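Local structure of protease VP4 (Blotched snakehead virus, 2GEF) at residues A[157-161]-A[162-166]; A[57-60]-A[61-65]. The protein is a birnavirus serine protease of peptidase family S50 that hydrolyses peptide bonds with a serine/lysine catalytic dyad and probably processes the viral structural polyprotein. One frame throughout, in Å; residues are numbered along the deposited sequence.

Interactions 1 and 2 are two local turns of one protease domain, on opposite sides of the chain's centre. Their own centres lie 28 Å apart and their nearest atoms about 19 Å, so they do not touch. Interaction 1 (157-161 with 162-166) is a beta hairpin that flanks the catalytic dyad: the side chain of Cys158 comes within about 5 Å of that of the nucleophile Ser136, and Gly157 is about 7 Å from the side chain of Lys173. Interaction 2 (57-60 with 61-65) starts a short helix and is a surface contact away from the dyad, next to strands 104-109 and 120-126.

Interaction 1: A[157-161]-A[162-166]; sequences GCLSG and TNVQP
Leu159 and Val164 face each other across a beta hairpin, strand 158-160 returning as 163-165 through a type II' turn from Ser160 to Asn163. They form a non-hydrogen-bonded antiparallel pair, and Leu159 CD2 meets Val164 CG2 at 3.8 Å. Val164 CG1, anti to the backbone N (chi1 175°), extends instead toward Gly157. This apolar face is backed by Ser138 and Ile139 of helix 138-146 and by Leu200 of helix 200-209. The other face carries Cys158, Ser160, Asn163 and Gln165. Here the Gln165 chain, extended beyond CG, leans across to the first strand: its OE1 lies 3.7 Å from Cys158 CB, and its CD packs 3.9 Å from Ser160 CB. Two firm backbone bonds hold the Ser160-Asn163 pair, and another runs from Gln165 N to Cys158 O (2.8 Å). The return bond from Cys158 N to Gln165 O is weak. Gly161 takes the positive phi of the turn, and Gly157 shares a backbone hydrogen bond with the nucleophile Ser136, tying the hairpin to the active site. With Ser160 OG anti to its own N (chi1 -169°), that hydroxyl shares a water, 3.2 Å away, with Asn163 OD1, whose bond to the water is weak.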
# COMPACT_ATOMS: atom_id res chain seq x y z
N GLY A 157 -7.13 -2.22 2.67
CA GLY A 157 -8.03 -2.95 3.44
C GLY A 157 -7.33 -3.47 4.66
O GLY A 157 -6.21 -3.95 4.55
N CYS A 158 -7.93 -3.26 5.83
CA CYS A 158 -7.48 -3.98 7.02
C CYS A 158 -7.89 -5.43 6.95
O CYS A 158 -8.77 -5.82 6.15
CB CYS A 158 -7.96 -3.35 8.32
SG CYS A 158 -7.50 -1.66 8.48
N LEU A 159 -7.21 -6.25 7.75
CA LEU A 159 -7.48 -7.68 7.80
C LEU A 159 -7.96 -8.14 9.17
O LEU A 159 -7.43 -7.74 10.19
CB LEU A 159 -6.31 -8.55 7.29
CG LEU A 159 -6.18 -8.56 5.74
CD1 LEU A 159 -4.98 -9.35 5.41
CD2 LEU A 159 -7.41 -9.22 5.13
N SER A 160 -9.04 -8.91 9.13
CA SER A 160 -9.45 -9.81 10.25
C SER A 160 -9.39 -11.29 9.92
O SER A 160 -10.34 -11.75 9.35
CB SER A 160 -10.90 -9.53 10.55
OG SER A 160 -11.25 -10.13 11.70
N GLY A 161 -8.36 -12.05 10.33
CA GLY A 161 -8.09 -13.33 9.72
C GLY A 161 -8.00 -13.07 8.19
O GLY A 161 -7.19 -12.31 7.73
N THR A 162 -8.79 -13.78 7.41
CA THR A 162 -8.77 -13.70 5.92
C THR A 162 -9.94 -12.78 5.38
O THR A 162 -10.02 -12.57 4.17
CB THR A 162 -8.93 -15.18 5.31
OG1 THR A 162 -8.63 -15.17 3.92
CG2 THR A 162 -10.27 -15.56 5.39
N ASN A 163 -10.72 -12.15 6.29
CA ASN A 163 -11.84 -11.23 5.98
C ASN A 163 -11.33 -9.85 5.94
O ASN A 163 -10.69 -9.44 6.86
CB ASN A 163 -12.88 -11.37 7.06
CG ASN A 163 -13.66 -12.62 6.91
OD1 ASN A 163 -13.96 -13.32 7.88
ND2 ASN A 163 -13.91 -12.98 5.68
N VAL A 164 -11.51 -9.15 4.84
CA VAL A 164 -11.19 -7.77 4.72
C VAL A 164 -12.12 -6.89 5.53
O VAL A 164 -13.36 -7.08 5.49
CB VAL A 164 -11.14 -7.38 3.24
CG1 VAL A 164 -10.90 -5.80 3.02
CG2 VAL A 164 -9.94 -8.22 2.51
N GLN A 165 -11.55 -5.88 6.19
CA GLN A 165 -12.32 -4.73 6.69
C GLN A 165 -12.13 -3.41 6.02
O GLN A 165 -10.99 -2.99 5.74
CB GLN A 165 -12.06 -4.54 8.14
CG GLN A 165 -12.26 -5.86 8.97
CD GLN A 165 -11.61 -5.67 10.27
OE1 GLN A 165 -10.41 -5.23 10.34
NE2 GLN A 165 -12.38 -5.89 11.35
N PRO A 166 -13.25 -2.66 5.78
CA PRO A 166 -13.26 -1.42 4.94
C PRO A 166 -12.52 -0.18 5.65
O PRO A 166 -12.51 -0.02 6.90
CB PRO A 166 -14.74 -1.14 4.72
CG PRO A 166 -15.32 -1.56 5.99
CD PRO A 166 -14.56 -2.87 6.41
O HOH W 1 -13.74 -12.06 10.93

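Interaction 2: A[57-60]-A[61-65]; sequences DLMS and PDVRD
Ser60 meets Asp62 as the N-cap of the short, weakly bonded helix at about 61-64. Ser60 OG stands anti to the backbone N (chi1 178°), placed to accept a weak capping bond from Asp62 N at 3.4 Å. Ser60 O turns into the same first turn and accepts two further weak bonds, from Val63 N at 3.4 Å and from Arg64 N at 3.3 Å. Alongside, the aliphatic part of Arg64 runs back over the preceding loop, its CG 3.5 Å from Met59 CB. Bends at chi2 and chi3 swing the Arg64 guanidinium back over Pro61, whose N lies 4.2 Å above the centre of one of its faces. SE of the selenomethionine Met59 is 4.1 Å from Arg64 CA. Farther out, Met59 rests on Thr105 and Leu107 of strand 104-109, while Trp126 of strand 120-126 touches both Ser60 and Pro61. Arg56, earlier in the same loop, donates from NH2 to Arg64 O. One weak bond to Ser60 OG and two to Ser60 O together hold the first turn, so a single residue serves the N-H groups of Asp62, Val63 and Arg64, and none of the three bonds is strong.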
# COMPACT_ATOMS: atom_id res chain seq x y z
N ASP A 57 17.97 -0.54 2.89
CA ASP A 57 18.97 0.22 2.11
C ASP A 57 18.36 1.17 1.14
O ASP A 57 19.07 1.91 0.51
CB ASP A 57 19.88 -0.66 1.26
CG ASP A 57 19.13 -1.65 0.40
OD1 ASP A 57 18.36 -2.42 0.96
OD2 ASP A 57 19.34 -1.68 -0.83
N LEU A 58 17.06 1.02 0.94
CA LEU A 58 16.29 1.73 -0.07
C LEU A 58 15.40 2.82 0.59
O LEU A 58 14.89 3.73 -0.11
CB LEU A 58 15.42 0.79 -0.87
CG LEU A 58 16.01 -0.00 -2.04
CD1 LEU A 58 14.92 -0.89 -2.59
CD2 LEU A 58 16.75 0.76 -3.16
N MSE A 59 15.24 2.72 1.93
CA MSE A 59 14.53 3.72 2.75
C MSE A 59 15.33 4.95 2.96
O MSE A 59 16.57 4.86 3.09
CB MSE A 59 14.30 3.15 4.13
CG MSE A 59 13.31 1.92 4.05
SE MSE A 59 12.97 1.01 5.65
CE MSE A 59 11.70 2.21 6.36
N SER A 60 14.64 6.09 3.12
CA SER A 60 15.24 7.29 3.85
C SER A 60 15.81 6.88 5.25
O SER A 60 15.22 5.96 5.88
CB SER A 60 14.15 8.38 4.03
OG SER A 60 14.68 9.45 4.73
N PRO A 61 16.88 7.54 5.77
CA PRO A 61 17.32 7.23 7.20
C PRO A 61 16.22 7.59 8.28
O PRO A 61 16.06 6.97 9.34
CB PRO A 61 18.58 8.09 7.37
CG PRO A 61 19.05 8.48 5.94
CD PRO A 61 17.81 8.49 5.08
N ASP A 62 15.41 8.60 7.94
CA ASP A 62 14.48 9.23 8.86
C ASP A 62 13.37 8.22 9.13
O ASP A 62 12.66 8.42 10.13
CB ASP A 62 13.80 10.43 8.18
CG ASP A 62 14.73 11.67 8.03
OD1 ASP A 62 15.74 11.83 8.74
OD2 ASP A 62 14.39 12.50 7.16
N VAL A 63 13.21 7.16 8.31
CA VAL A 63 12.19 6.09 8.59
C VAL A 63 12.67 4.66 8.88
O VAL A 63 11.93 3.84 9.45
CB VAL A 63 11.11 6.08 7.51
CG1 VAL A 63 10.40 4.82 7.56
CG2 VAL A 63 10.06 7.29 7.74
N ARG A 64 13.91 4.39 8.50
CA ARG A 64 14.61 3.11 8.74
C ARG A 64 14.47 2.41 10.09
O ARG A 64 14.45 1.23 10.05
CB ARG A 64 16.12 3.15 8.37
CG ARG A 64 16.51 3.45 6.89
CD ARG A 64 17.84 2.76 6.33
NE ARG A 64 18.97 3.66 6.19
CZ ARG A 64 19.43 4.24 5.07
NH1 ARG A 64 20.47 5.00 5.18
NH2 ARG A 64 18.91 4.10 3.87
N ASP A 65 14.46 3.09 11.23
CA ASP A 65 14.31 2.46 12.57
C ASP A 65 12.87 2.16 13.01
O ASP A 65 12.63 1.78 14.15
CB ASP A 65 14.81 3.39 13.74
CG ASP A 65 16.21 4.00 13.55
OD1 ASP A 65 17.17 3.28 13.24
OD2 ASP A 65 16.33 5.23 13.77